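Local coordinates for glycosyl hydrolases family 31 family protein (Aspergillus niger, PDB 6DRU) that hydrolyses terminal alpha-linked xylose from the glucose at the non-reducing end of xyloglucan oligosaccharides, at residues P23-F29 and L76-I82; T69-P73 and T92-R96; Y95-F99 and L110-A116; N122-Y126 and A137-F141. All blocks are in the same frame, centred on the assembly; numbering follows the deposited sequence.

From the N terminus, interaction 1 joins the turn leading into strand 28-35 to the hairpin formed by strands 74-78 and 81-85, closing a loop of 46 residues. Interaction 2 starts inside that loop, at 69-73, and reaches forward to 92-96; its segments alternate with those of interaction 1, so the two cross. Interaction 3 begins where interaction 2 ends, sharing Y95 and R96, and closes the hairpin of strands 98-102 and 108-113. Interaction 4 follows in series with a further hairpin, 124-127 and 135-142. F29 packs on F99 between interactions 1 and 3, whereas an E114-R124 salt bridge couples interaction 3 to interaction 4, linking three beta sheets on one side of the chain.

Interaction 1: residues P23-F29 and L76-I82; sequences PFGYDGF and LRNGNII
N78 reaches into the turn at G25-G28 and satisfies two of its carbonyls with a single amide nitrogen. ND2 donates to G25 O at 3.0 Å, nearly in line with that C=O (169°), and to G28 O at 2.9 Å on a lone pair; both acceptors lie close to the plane of the amide. G28 O also accepts from F24 N within its own segment. With chi1 at 172°, CG of N78 lies anti to its backbone N, which carries the amide across to the type II turn, while OD1 pairs with Y2 OH. D27 answers in the other direction: its OD1 takes the N-H of N80 at 2.9 Å on the anti side, at the type II' turn from N78 to I81. The D27 carboxylate and N80 amide are stacked, their planes 23° apart, and OD2 of D27 forms a salt bridge with R234. Beside these polar groups, F29 CE2 packs on I81 CG2 at 3.7 Å, and the edge of the ring comes to L76 O. The two turns are thus matched by complementary side chains, N78 as donor to one and D27 as acceptor for the other, each with its second polar atom held by a further residue.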
loop_
_atom_site.group_PDB
_atom_site.type_symbol
_atom_site.label_atom_id
_atom_site.label_comp_id
_atom_site.label_asym_id
_atom_site.label_seq_id
_atom_site.Cartn_x
_atom_site.Cartn_y
_atom_site.Cartn_z
ATOM N N PRO A 23 18.634 9.653 -30.187
ATOM C CA PRO A 23 19.691 10.668 -30.153
ATOM C C PRO A 23 19.107 12.001 -29.718
ATOM O O PRO A 23 18.019 12.392 -30.145
ATOM C CB PRO A 23 20.194 10.708 -31.601
ATOM C CG PRO A 23 19.054 10.177 -32.411
ATOM C CD PRO A 23 18.389 9.149 -31.548
ATOM N N PHE A 24 19.833 12.696 -28.844
ATOM C CA PHE A 24 19.312 13.902 -28.209
ATOM C C PHE A 24 20.450 14.898 -28.040
ATOM O O PHE A 24 21.341 14.694 -27.210
ATOM C CB PHE A 24 18.667 13.571 -26.863
ATOM C CG PHE A 24 17.487 14.428 -26.534
ATOM C CD1 PHE A 24 16.252 14.169 -27.098
ATOM C CD2 PHE A 24 17.610 15.493 -25.659
ATOM C CE1 PHE A 24 15.160 14.958 -26.799
ATOM C CE2 PHE A 24 16.523 16.286 -25.353
ATOM C CZ PHE A 24 15.295 16.019 -25.925
ATOM N N GLY A 25 20.410 15.979 -28.814
ATOM C CA GLY A 25 21.453 16.980 -28.769
ATOM C C GLY A 25 22.790 16.454 -29.278
ATOM O O GLY A 25 22.906 15.361 -29.835
ATOM N N TYR A 26 23.815 17.276 -29.075
ATOM C CA TYR A 26 25.167 16.908 -29.474
ATOM C C TYR A 26 25.707 15.836 -28.538
ATOM O O TYR A 26 25.736 16.027 -27.318
ATOM C CB TYR A 26 26.079 18.132 -29.464
ATOM C CG TYR A 26 25.814 19.120 -30.578
ATOM C CD1 TYR A 26 25.624 18.690 -31.884
ATOM C CD2 TYR A 26 25.763 20.485 -30.324
ATOM C CE1 TYR A 26 25.385 19.590 -32.904
ATOM C CE2 TYR A 26 25.525 21.392 -31.339
ATOM C CZ TYR A 26 25.337 20.938 -32.627
ATOM O OH TYR A 26 25.099 21.834 -33.644
ATOM N N ASP A 27 26.134 14.710 -29.112
ATOM C CA ASP A 27 26.809 13.641 -28.372
ATOM C C ASP A 27 25.963 13.132 -27.206
ATOM O O ASP A 27 26.482 12.831 -26.130
ATOM C CB ASP A 27 28.178 14.105 -27.868
ATOM C CG ASP A 27 28.895 15.007 -28.855
ATOM O OD1 ASP A 27 29.264 14.528 -29.948
ATOM O OD2 ASP A 27 29.096 16.198 -28.530
ATOM N N GLY A 28 24.659 13.013 -27.417
ATOM C CA GLY A 28 23.762 12.617 -26.349
ATOM C C GLY A 28 22.724 11.616 -26.807
ATOM O O GLY A 28 22.323 11.588 -27.973
ATOM N N PHE A 29 22.297 10.779 -25.862
ATOM C CA PHE A 29 21.186 9.856 -26.051
ATOM C C PHE A 29 20.163 10.071 -24.946
ATOM O O PHE A 29 20.525 10.351 -23.798
ATOM C CB PHE A 29 21.653 8.396 -26.048
ATOM C CG PHE A 29 22.190 7.930 -27.370
ATOM C CD1 PHE A 29 21.390 7.944 -28.499
ATOM C CD2 PHE A 29 23.492 7.473 -27.482
ATOM C CE1 PHE A 29 21.879 7.514 -29.720
ATOM C CE2 PHE A 29 23.988 7.041 -28.698
ATOM C CZ PHE A 29 23.179 7.062 -29.819
ATOM N N LEU A 76 23.959 2.325 -32.638
ATOM C CA LEU A 76 23.523 3.643 -33.068
ATOM C C LEU A 76 24.547 4.663 -32.595
ATOM O O LEU A 76 25.027 4.589 -31.460
ATOM C CB LEU A 76 22.130 3.986 -32.519
ATOM C CG LEU A 76 21.182 4.784 -33.423
ATOM C CD1 LEU A 76 19.799 4.863 -32.795
ATOM C CD2 LEU A 76 21.708 6.185 -33.726
ATOM N N ARG A 77 24.883 5.608 -33.468
ATOM C CA ARG A 77 25.895 6.610 -33.171
ATOM C C ARG A 77 25.334 8.003 -33.400
ATOM O O ARG A 77 24.664 8.259 -34.406
ATOM C CB ARG A 77 27.151 6.415 -34.030
ATOM C CG ARG A 77 28.191 7.508 -33.835
ATOM C CD ARG A 77 29.489 7.204 -34.558
ATOM N NE ARG A 77 30.465 8.272 -34.360
ATOM C CZ ARG A 77 31.706 8.249 -34.831
ATOM N NH1 ARG A 77 32.133 7.208 -35.533
ATOM N NH2 ARG A 77 32.520 9.269 -34.600
ATOM N N ASN A 78 25.615 8.898 -32.456
ATOM C CA ASN A 78 25.259 10.309 -32.567
ATOM C C ASN A 78 26.424 11.114 -32.009
ATOM O O ASN A 78 26.701 11.056 -30.808
ATOM C CB ASN A 78 23.967 10.620 -31.812
ATOM C CG ASN A 78 23.679 12.106 -31.739
ATOM O OD1 ASN A 78 24.047 12.868 -32.633
ATOM N ND2 ASN A 78 23.022 12.529 -30.663
ATOM N N GLY A 79 27.106 11.857 -32.873
ATOM C CA GLY A 79 28.268 12.604 -32.419
ATOM C C GLY A 79 29.401 11.660 -32.072
ATOM O O GLY A 79 29.771 10.785 -32.862
ATOM N N ASN A 80 29.957 11.821 -30.872
ATOM C CA ASN A 80 31.049 10.978 -30.408
ATOM C C ASN A 80 30.590 9.913 -29.420
ATOM O O ASN A 80 31.430 9.204 -28.858
ATOM C CB ASN A 80 32.165 11.831 -29.791
ATOM C CG ASN A 80 31.690 12.688 -28.623
ATOM O OD1 ASN A 80 30.738 12.344 -27.924
ATOM N ND2 ASN A 80 32.365 13.812 -28.406
ATOM N N ILE A 81 29.283 9.786 -29.194
ATOM C CA ILE A 81 28.735 8.762 -28.311
ATOM C C ILE A 81 28.110 7.670 -29.168
ATOM O O ILE A 81 27.506 7.948 -30.212
ATOM C CB ILE A 81 27.717 9.356 -27.313
ATOM C CG1 ILE A 81 27.406 8.354 -26.202
ATOM C CG2 ILE A 81 26.429 9.770 -28.004
ATOM C CD1 ILE A 81 26.509 8.911 -25.117
ATOM N N ILE A 82 28.292 6.421 -28.749
ATOM C CA ILE A 82 27.765 5.265 -29.464
ATOM C C ILE A 82 26.976 4.407 -28.489
ATOM O O ILE A 82 27.411 4.176 -27.356
ATOM C CB ILE A 82 28.895 4.441 -30.121
ATOM C CG1 ILE A 82 29.502 5.199 -31.304
ATOM C CG2 ILE A 82 28.392 3.077 -30.569
ATOM C CD1 ILE A 82 30.504 4.382 -32.095
#

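Interaction 2: residues T69-P73 and T92-R96; sequences TGTEP and TAGYR
G70 to P73 lie against T92 to G94 where two loops meet beside the four-stranded antiparallel sheet of strands 74-78, 81-85, 98-102 and 108-113: one loop leads into strand 74-78, the other joins strands 81-85 and 98-102. The second loop ends in a classic beta bulge, in which Y95 and R96 both face T86. The nearest backbone pairs are G70 with G94 and E72 with A93, their CA atoms 4.1 and 4.2 Å apart. One direct hydrogen bond joins the loops, from G94 N to G70 O at 2.8 Å, and its donor stands 56° out of the carbonyl plane instead of on a lone pair. Alongside it, A93 CA and G94 CA make CA-H...O contacts to T71 O and E72 O. At the more exposed end, the P73 ring crosses the T92 methyl, with CD to CG2 at 3.7 Å. Y95 has chi1 at 51°, placing CG between the backbone N and the carbonyl carbon; its ring brings CD2 to G70 O at 3.6 Å and stacks with H14. Y414 of the second subunit hydrogen-bonds to T69 O through its hydroxyl, so the site also borders a subunit interface. A water adds a further bridge, donating to G94 O at 2.8 Å and only weakly, at 3.4 Å, to E72 O.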
loop_
_atom_site.group_PDB
_atom_site.type_symbol
_atom_site.label_atom_id
_atom_site.label_comp_id
_atom_site.label_asym_id
_atom_site.label_seq_id
_atom_site.Cartn_x
_atom_site.Cartn_y
_atom_site.Cartn_z
ATOM N N THR A 69 12.378 -6.482 -30.918
ATOM C CA THR A 69 12.158 -7.136 -29.638
ATOM C C THR A 69 13.460 -7.402 -28.896
ATOM O O THR A 69 13.448 -8.085 -27.867
ATOM C CB THR A 69 11.389 -8.446 -29.830
ATOM O OG1 THR A 69 11.996 -9.217 -30.873
ATOM C CG2 THR A 69 9.943 -8.161 -30.193
ATOM N N GLY A 70 14.578 -6.875 -29.392
ATOM C CA GLY A 70 15.855 -7.044 -28.725
ATOM C C GLY A 70 16.443 -8.432 -28.824
ATOM O O GLY A 70 17.191 -8.845 -27.931
ATOM N N THR A 71 16.122 -9.171 -29.887
ATOM C CA THR A 71 16.677 -10.509 -30.061
ATOM C C THR A 71 18.114 -10.467 -30.565
ATOM O O THR A 71 18.889 -11.390 -30.291
ATOM C CB THR A 71 15.809 -11.326 -31.021
ATOM O OG1 THR A 71 15.728 -10.658 -32.286
ATOM C CG2 THR A 71 14.410 -11.497 -30.453
ATOM N N GLU A 72 18.481 -9.418 -31.295
ATOM C CA GLU A 72 19.790 -9.278 -31.911
ATOM C C GLU A 72 20.410 -7.945 -31.524
ATOM O O GLU A 72 19.695 -6.969 -31.273
ATOM C CB GLU A 72 19.689 -9.370 -33.442
ATOM C CG GLU A 72 19.202 -10.714 -33.958
ATOM C CD GLU A 72 20.202 -11.828 -33.710
ATOM O OE1 GLU A 72 21.313 -11.765 -34.278
ATOM O OE2 GLU A 72 19.879 -12.764 -32.948
ATOM N N PRO A 73 21.739 -7.880 -31.447
ATOM C CA PRO A 73 22.395 -6.621 -31.074
ATOM C C PRO A 73 22.325 -5.588 -32.189
ATOM O O PRO A 73 22.307 -5.917 -33.377
ATOM C CB PRO A 73 23.843 -7.044 -30.802
ATOM C CG PRO A 73 24.022 -8.295 -31.588
ATOM C CD PRO A 73 22.696 -8.992 -31.561
ATOM N N THR A 92 23.835 -13.444 -26.966
ATOM C CA THR A 92 23.901 -12.434 -28.018
ATOM C C THR A 92 22.484 -11.935 -28.281
ATOM O O THR A 92 21.694 -12.608 -28.949
ATOM C CB THR A 92 24.529 -13.007 -29.284
ATOM O OG1 THR A 92 25.835 -13.511 -28.979
ATOM C CG2 THR A 92 24.640 -11.931 -30.353
ATOM N N ALA A 93 22.167 -10.757 -27.755
ATOM C CA ALA A 93 20.833 -10.189 -27.894
ATOM C C ALA A 93 20.956 -8.668 -27.933
ATOM O O ALA A 93 22.043 -8.124 -28.145
ATOM C CB ALA A 93 19.925 -10.680 -26.760
ATOM N N GLY A 94 19.832 -7.980 -27.745
ATOM C CA GLY A 94 19.827 -6.532 -27.802
ATOM C C GLY A 94 18.815 -5.861 -26.892
ATOM O O GLY A 94 18.103 -4.948 -27.321
ATOM N N TYR A 95 18.740 -6.300 -25.635
ATOM C CA TYR A 95 17.857 -5.692 -24.648
ATOM C C TYR A 95 18.610 -5.031 -23.502
ATOM O O TYR A 95 17.974 -4.528 -22.569
ATOM C CB TYR A 95 16.878 -6.737 -24.093
ATOM C CG TYR A 95 17.543 -8.000 -23.598
ATOM C CD1 TYR A 95 18.194 -8.034 -22.370
ATOM C CD2 TYR A 95 17.518 -9.163 -24.355
ATOM C CE1 TYR A 95 18.809 -9.186 -21.919
ATOM C CE2 TYR A 95 18.123 -10.322 -23.907
ATOM C CZ TYR A 95 18.769 -10.329 -22.691
ATOM O OH TYR A 95 19.376 -11.483 -22.246
ATOM N N ARG A 96 19.940 -5.024 -23.540
ATOM C CA ARG A 96 20.762 -4.344 -22.550
ATOM C C ARG A 96 21.500 -3.192 -23.216
ATOM O O ARG A 96 21.937 -3.307 -24.364
ATOM C CB ARG A 96 21.758 -5.312 -21.905
ATOM C CG ARG A 96 21.108 -6.345 -21.004
ATOM C CD ARG A 96 20.825 -5.775 -19.621
ATOM N NE ARG A 96 19.917 -6.627 -18.859
ATOM C CZ ARG A 96 18.606 -6.424 -18.767
ATOM N NH1 ARG A 96 18.048 -5.391 -19.384
ATOM N NH2 ARG A 96 17.853 -7.250 -18.055
HETATM O O HOH W 1 18.404 -4.144 -29.972
#

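Interaction 3: residues Y95-F99 and L110-A116; sequences YRLSF and LLTNEYA. With MAN (alpha-D-mannopyranose), chain I; MAN (alpha-D-mannopyranose), chain B.
The segments run antiparallel, S98 and N113 forming a non-hydrogen-bonded pair and F99 and T112 a hydrogen-bonded one, with F99 N to T112 O at 2.9 Å and L111 N to F99 O at 2.8 Å. Beyond the pairing, E114 N donates to L97 O, and the E114 side chain reaches across to the same residue: with CG opposite its carbonyl carbon (chi1 -53°) and an extended chain, OE1 accepts from L97 N at 3.1 Å, met from above the carboxylate plane (68° out of it). The carboxylate also has two arginines, a long and weak ion pair from R96 NH1 at 3.5 Å and a salt bridge from R124. L97 CG lies beside OE2. This is the beta hairpin of strands 98-102 and 108-113, carrying a classic bulge where L111 and T112 both face F99. The F99 ring turns its edge to T112 O, and S98 CB touches N113 CB at 3.5 Å. From there the N113 amide leads away to two mannose residues of glycans: ND2 donates to O3 of one (chain B) at 3.1 Å, while OD1 pairs with S142 OG. O4 of the other mannose (chain I) accepts from A116 N at 3.2 Å.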
loop_
_atom_site.group_PDB
_atom_site.type_symbol
_atom_site.label_atom_id
_atom_site.label_comp_id
_atom_site.label_asym_id
_atom_site.label_seq_id
_atom_site.Cartn_x
_atom_site.Cartn_y
_atom_site.Cartn_z
ATOM N N TYR A 95 18.740 -6.300 -25.635
ATOM C CA TYR A 95 17.857 -5.692 -24.648
ATOM C C TYR A 95 18.610 -5.031 -23.502
ATOM O O TYR A 95 17.974 -4.528 -22.569
ATOM C CB TYR A 95 16.878 -6.737 -24.093
ATOM C CG TYR A 95 17.543 -8.000 -23.598
ATOM C CD1 TYR A 95 18.194 -8.034 -22.370
ATOM C CD2 TYR A 95 17.518 -9.163 -24.355
ATOM C CE1 TYR A 95 18.809 -9.186 -21.919
ATOM C CE2 TYR A 95 18.123 -10.322 -23.907
ATOM C CZ TYR A 95 18.769 -10.329 -22.691
ATOM O OH TYR A 95 19.376 -11.483 -22.246
ATOM N N ARG A 96 19.940 -5.024 -23.540
ATOM C CA ARG A 96 20.762 -4.344 -22.550
ATOM C C ARG A 96 21.500 -3.192 -23.216
ATOM O O ARG A 96 21.937 -3.307 -24.364
ATOM C CB ARG A 96 21.758 -5.312 -21.905
ATOM C CG ARG A 96 21.108 -6.345 -21.004
ATOM C CD ARG A 96 20.825 -5.775 -19.621
ATOM N NE ARG A 96 19.917 -6.627 -18.859
ATOM C CZ ARG A 96 18.606 -6.424 -18.767
ATOM N NH1 ARG A 96 18.048 -5.391 -19.384
ATOM N NH2 ARG A 96 17.853 -7.250 -18.055
ATOM N N LEU A 97 21.643 -2.084 -22.496
ATOM C CA LEU A 97 22.219 -0.868 -23.049
ATOM C C LEU A 97 23.661 -0.687 -22.585
ATOM O O LEU A 97 24.003 -1.010 -21.443
ATOM C CB LEU A 97 21.388 0.356 -22.654
ATOM C CG LEU A 97 19.884 0.287 -22.927
ATOM C CD1 LEU A 97 19.224 1.624 -22.631
ATOM C CD2 LEU A 97 19.613 -0.140 -24.362
ATOM N N SER A 98 24.497 -0.164 -23.482
ATOM C CA SER A 98 25.878 0.180 -23.173
ATOM C C SER A 98 26.260 1.403 -23.993
ATOM O O SER A 98 25.846 1.533 -25.149
ATOM C CB SER A 98 26.832 -0.983 -23.469
ATOM O OG SER A 98 26.807 -1.335 -24.839
ATOM N N PHE A 99 27.048 2.294 -23.395
ATOM C CA PHE A 99 27.383 3.578 -23.997
ATOM C C PHE A 99 28.893 3.748 -24.078
ATOM O O PHE A 99 29.599 3.582 -23.077
ATOM C CB PHE A 99 26.762 4.729 -23.200
ATOM C CG PHE A 99 25.262 4.711 -23.186
ATOM C CD1 PHE A 99 24.540 5.281 -24.223
ATOM C CD2 PHE A 99 24.573 4.112 -22.145
ATOM C CE1 PHE A 99 23.157 5.263 -24.216
ATOM C CE2 PHE A 99 23.192 4.088 -22.133
ATOM C CZ PHE A 99 22.483 4.665 -23.170
ATOM N N LEU A 110 34.374 2.890 -22.826
ATOM C CA LEU A 110 33.076 2.584 -22.238
ATOM C C LEU A 110 32.754 3.609 -21.157
ATOM O O LEU A 110 33.427 3.663 -20.122
ATOM C CB LEU A 110 33.063 1.172 -21.664
ATOM C CG LEU A 110 31.801 0.851 -20.860
ATOM C CD1 LEU A 110 30.593 0.746 -21.778
ATOM C CD2 LEU A 110 31.968 -0.420 -20.056
ATOM N N LEU A 111 31.725 4.424 -21.395
ATOM C CA LEU A 111 31.269 5.365 -20.378
ATOM C C LEU A 111 30.562 4.637 -19.241
ATOM O O LEU A 111 30.950 4.752 -18.073
ATOM C CB LEU A 111 30.351 6.410 -21.013
ATOM C CG LEU A 111 30.936 7.142 -22.220
ATOM C CD1 LEU A 111 29.868 7.979 -22.885
ATOM C CD2 LEU A 111 32.114 8.008 -21.808
ATOM N N THR A 112 29.517 3.880 -19.570
ATOM C CA THR A 112 28.796 3.046 -18.615
ATOM C C THR A 112 27.841 2.155 -19.393
ATOM O O THR A 112 27.451 2.470 -20.521
ATOM C CB THR A 112 28.018 3.879 -17.588
ATOM O OG1 THR A 112 27.307 3.003 -16.703
ATOM C CG2 THR A 112 27.027 4.801 -18.287
ATOM N N ASN A 113 27.475 1.036 -18.776
ATOM C CA ASN A 113 26.432 0.163 -19.289
ATOM C C ASN A 113 25.490 -0.197 -18.149
ATOM O O ASN A 113 25.717 0.161 -16.990
ATOM C CB ASN A 113 27.017 -1.098 -19.951
ATOM C CG ASN A 113 28.007 -1.832 -19.065
ATOM O OD1 ASN A 113 28.009 -1.677 -17.846
ATOM N ND2 ASN A 113 28.860 -2.639 -19.684
ATOM N N GLU A 114 24.412 -0.901 -18.488
ATOM C CA GLU A 114 23.476 -1.346 -17.466
ATOM C C GLU A 114 24.123 -2.432 -16.617
ATOM O O GLU A 114 24.645 -3.419 -17.145
ATOM C CB GLU A 114 22.185 -1.858 -18.103
ATOM C CG GLU A 114 21.535 -0.867 -19.062
ATOM C CD GLU A 114 20.145 -1.294 -19.501
ATOM O OE1 GLU A 114 19.979 -2.465 -19.905
ATOM O OE2 GLU A 114 19.219 -0.453 -19.446
ATOM N N TYR A 115 24.103 -2.236 -15.300
ATOM C CA TYR A 115 24.747 -3.162 -14.378
ATOM C C TYR A 115 24.062 -4.520 -14.419
ATOM O O TYR A 115 23.073 -4.744 -13.713
ATOM C CB TYR A 115 24.733 -2.600 -12.956
ATOM C CG TYR A 115 25.465 -3.458 -11.950
ATOM C CD1 TYR A 115 26.851 -3.449 -11.878
ATOM C CD2 TYR A 115 24.770 -4.277 -11.072
ATOM C CE1 TYR A 115 27.525 -4.231 -10.958
ATOM C CE2 TYR A 115 25.435 -5.064 -10.148
ATOM C CZ TYR A 115 26.812 -5.037 -10.096
ATOM O OH TYR A 115 27.476 -5.817 -9.178
ATOM N N ALA A 116 24.575 -5.431 -15.240
ATOM C CA ALA A 116 24.003 -6.771 -15.384
ATOM C C ALA A 116 25.114 -7.801 -15.536
ATOM O O ALA A 116 25.311 -8.377 -16.612
ATOM C CB ALA A 116 23.039 -6.823 -16.571
HETATM C C1 MAN I . 30.342 -6.326 -18.086
HETATM C C2 MAN I . 28.933 -6.785 -18.388
HETATM C C3 MAN I . 27.948 -5.763 -17.859
HETATM C C4 MAN I . 28.251 -5.438 -16.414
HETATM C C5 MAN I . 29.721 -5.117 -16.253
HETATM C C6 MAN I . 30.014 -4.859 -14.791
HETATM O O2 MAN I . 28.703 -8.032 -17.774
HETATM O O3 MAN I . 26.641 -6.277 -17.954
HETATM O O4 MAN I . 27.488 -4.325 -16.019
HETATM O O5 MAN I . 30.500 -6.203 -16.695
HETATM O O6 MAN I . 30.221 -6.091 -14.137
HETATM C C1 MAN B . 33.936 -3.647 -18.972
HETATM C C2 MAN B . 32.610 -4.038 -18.351
HETATM C C3 MAN B . 31.844 -4.959 -19.277
HETATM C C4 MAN B . 31.818 -4.392 -20.677
HETATM C C5 MAN B . 33.235 -4.082 -21.101
HETATM C C6 MAN B . 33.258 -3.585 -22.531
HETATM O O2 MAN B . 31.838 -2.891 -18.083
HETATM O O3 MAN B . 30.527 -5.097 -18.800
HETATM O O4 MAN B . 31.254 -5.337 -21.554
HETATM O O5 MAN B . 33.752 -3.089 -20.251
HETATM O O6 MAN B . 34.588 -3.565 -23.000
#

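Interaction 4: residues N122-Y126 and A137-F141; sequences NPRYY and AEFSF
R124 lies over one face of the F139 ring in a CH-pi contact, its CG 3.8 Å from the centroid and 25° off the normal. CG opposite the carbonyl carbon (chi1 -58°) puts it there; a bend at chi3 then leads the guanidinium away. Y126 OH meets the same ring at the edge, 3.6 Å from CZ. On the other face of the sheet Y125 and E138 run side by side, CD1 to OE1 at 4.0 Å. These pairs sit on the beta hairpin of strands 124-127 and 135-142; segment axes 124-126 and 137-141 run antiparallel at 166°. Y125 N to E138 O and E138 N to Y125 O both bond at 3.0 Å, while S140 N donates to P123 O. An Asx turn, R124 N to N122 OD1, leads into the strand. Farther out, E17 takes both R124 NH2 and Y126 OH, E114 takes R124 NH1, and R207 pairs with E138 and S140. N122 ND2 and Y125 OH reach S417 O and L422 N of the second subunit.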
loop_
_atom_site.group_PDB
_atom_site.type_symbol
_atom_site.label_atom_id
_atom_site.label_comp_id
_atom_site.label_asym_id
_atom_site.label_seq_id
_atom_site.Cartn_x
_atom_site.Cartn_y
_atom_site.Cartn_z
ATOM N N ASN A 122 17.808 -7.288 -11.936
ATOM C CA ASN A 122 17.559 -6.702 -13.243
ATOM C C ASN A 122 17.930 -5.223 -13.222
ATOM O O ASN A 122 17.485 -4.490 -12.327
ATOM C CB ASN A 122 16.097 -6.879 -13.643
ATOM C CG ASN A 122 15.878 -6.696 -15.131
ATOM O OD1 ASN A 122 15.893 -5.575 -15.637
ATOM N ND2 ASN A 122 15.679 -7.801 -15.842
ATOM N N PRO A 123 18.742 -4.748 -14.170
ATOM C CA PRO A 123 19.142 -3.330 -14.157
ATOM C C PRO A 123 17.990 -2.361 -14.377
ATOM O O PRO A 123 18.179 -1.155 -14.174
ATOM C CB PRO A 123 20.169 -3.243 -15.295
ATOM C CG PRO A 123 19.841 -4.393 -16.190
ATOM C CD PRO A 123 19.344 -5.488 -15.292
ATOM N N ARG A 124 16.819 -2.837 -14.791
ATOM C CA ARG A 124 15.606 -2.026 -14.891
ATOM C C ARG A 124 14.540 -2.737 -14.062
ATOM O O ARG A 124 13.750 -3.524 -14.589
ATOM C CB ARG A 124 15.171 -1.844 -16.349
ATOM C CG ARG A 124 16.231 -1.203 -17.234
ATOM C CD ARG A 124 15.675 -0.829 -18.602
ATOM N NE ARG A 124 15.285 -2.000 -19.384
ATOM C CZ ARG A 124 16.080 -2.618 -20.252
ATOM N NH1 ARG A 124 17.316 -2.181 -20.452
ATOM N NH2 ARG A 124 15.639 -3.676 -20.919
ATOM N N TYR A 125 14.523 -2.458 -12.762
ATOM C CA TYR A 125 13.674 -3.166 -11.813
ATOM C C TYR A 125 12.403 -2.369 -11.551
ATOM O O TYR A 125 12.467 -1.175 -11.238
ATOM C CB TYR A 125 14.424 -3.413 -10.503
ATOM C CG TYR A 125 13.776 -4.442 -9.606
ATOM C CD1 TYR A 125 12.825 -4.071 -8.665
ATOM C CD2 TYR A 125 14.118 -5.786 -9.698
ATOM C CE1 TYR A 125 12.230 -5.009 -7.840
ATOM C CE2 TYR A 125 13.529 -6.731 -8.879
ATOM C CZ TYR A 125 12.585 -6.338 -7.951
ATOM O OH TYR A 125 11.995 -7.275 -7.133
ATOM N N TYR A 126 11.254 -3.031 -11.673
ATOM C CA TYR A 126 9.956 -2.413 -11.441
ATOM C C TYR A 126 9.253 -3.110 -10.285
ATOM O O TYR A 126 9.372 -4.327 -10.115
ATOM C CB TYR A 126 9.079 -2.472 -12.695
ATOM C CG TYR A 126 9.741 -1.900 -13.926
ATOM C CD1 TYR A 126 9.859 -0.528 -14.100
ATOM C CD2 TYR A 126 10.240 -2.733 -14.918
ATOM C CE1 TYR A 126 10.463 -0.001 -15.227
ATOM C CE2 TYR A 126 10.844 -2.217 -16.048
ATOM C CZ TYR A 126 10.953 -0.851 -16.198
ATOM O OH TYR A 126 11.555 -0.335 -17.323
ATOM N N ALA A 137 10.745 2.415 -9.330
ATOM C CA ALA A 137 11.754 2.030 -10.305
ATOM C C ALA A 137 13.136 2.089 -9.679
ATOM O O ALA A 137 13.436 2.994 -8.895
ATOM C CB ALA A 137 11.708 2.936 -11.540
ATOM N N GLU A 138 13.972 1.113 -10.029
ATOM C CA GLU A 138 15.366 1.061 -9.602
ATOM C C GLU A 138 16.213 0.729 -10.822
ATOM O O GLU A 138 16.179 -0.404 -11.312
ATOM C CB GLU A 138 15.563 0.024 -8.496
ATOM C CG GLU A 138 14.889 0.392 -7.182
ATOM C CD GLU A 138 14.878 -0.751 -6.185
ATOM O OE1 GLU A 138 13.789 -1.311 -5.922
ATOM O OE2 GLU A 138 15.958 -1.095 -5.667
ATOM N N PHE A 139 16.967 1.709 -11.309
ATOM C CA PHE A 139 17.812 1.548 -12.485
ATOM C C PHE A 139 19.275 1.565 -12.067
ATOM O O PHE A 139 19.714 2.480 -11.363
ATOM C CB PHE A 139 17.530 2.642 -13.517
ATOM C CG PHE A 139 16.397 2.312 -14.451
ATOM C CD1 PHE A 139 15.202 1.805 -13.964
ATOM C CD2 PHE A 139 16.528 2.510 -15.816
ATOM C CE1 PHE A 139 14.160 1.498 -14.822
ATOM C CE2 PHE A 139 15.489 2.208 -16.678
ATOM C CZ PHE A 139 14.304 1.700 -16.180
ATOM N N SER A 140 20.022 0.552 -12.499
ATOM C CA SER A 140 21.399 0.345 -12.075
ATOM C C SER A 140 22.346 0.423 -13.264
ATOM O O SER A 140 22.079 -0.148 -14.326
ATOM C CB SER A 140 21.552 -1.007 -11.376
ATOM O OG SER A 140 20.706 -1.088 -10.242
ATOM N N PHE A 141 23.460 1.127 -13.074
ATOM C CA PHE A 141 24.488 1.274 -14.091
ATOM C C PHE A 141 25.839 0.908 -13.491
ATOM O O PHE A 141 26.074 1.094 -12.293
ATOM C CB PHE A 141 24.532 2.706 -14.647
ATOM C CG PHE A 141 23.191 3.234 -15.080
ATOM C CD1 PHE A 141 22.373 3.909 -14.186
ATOM C CD2 PHE A 141 22.750 3.062 -16.383
ATOM C CE1 PHE A 141 21.140 4.398 -14.582
ATOM C CE2 PHE A 141 21.518 3.549 -16.784
ATOM C CZ PHE A 141 20.712 4.217 -15.884
HETATM O O HOH W 2 18.328 -2.075 -10.976
HETATM O O HOH W 3 19.586 0.896 -15.843
#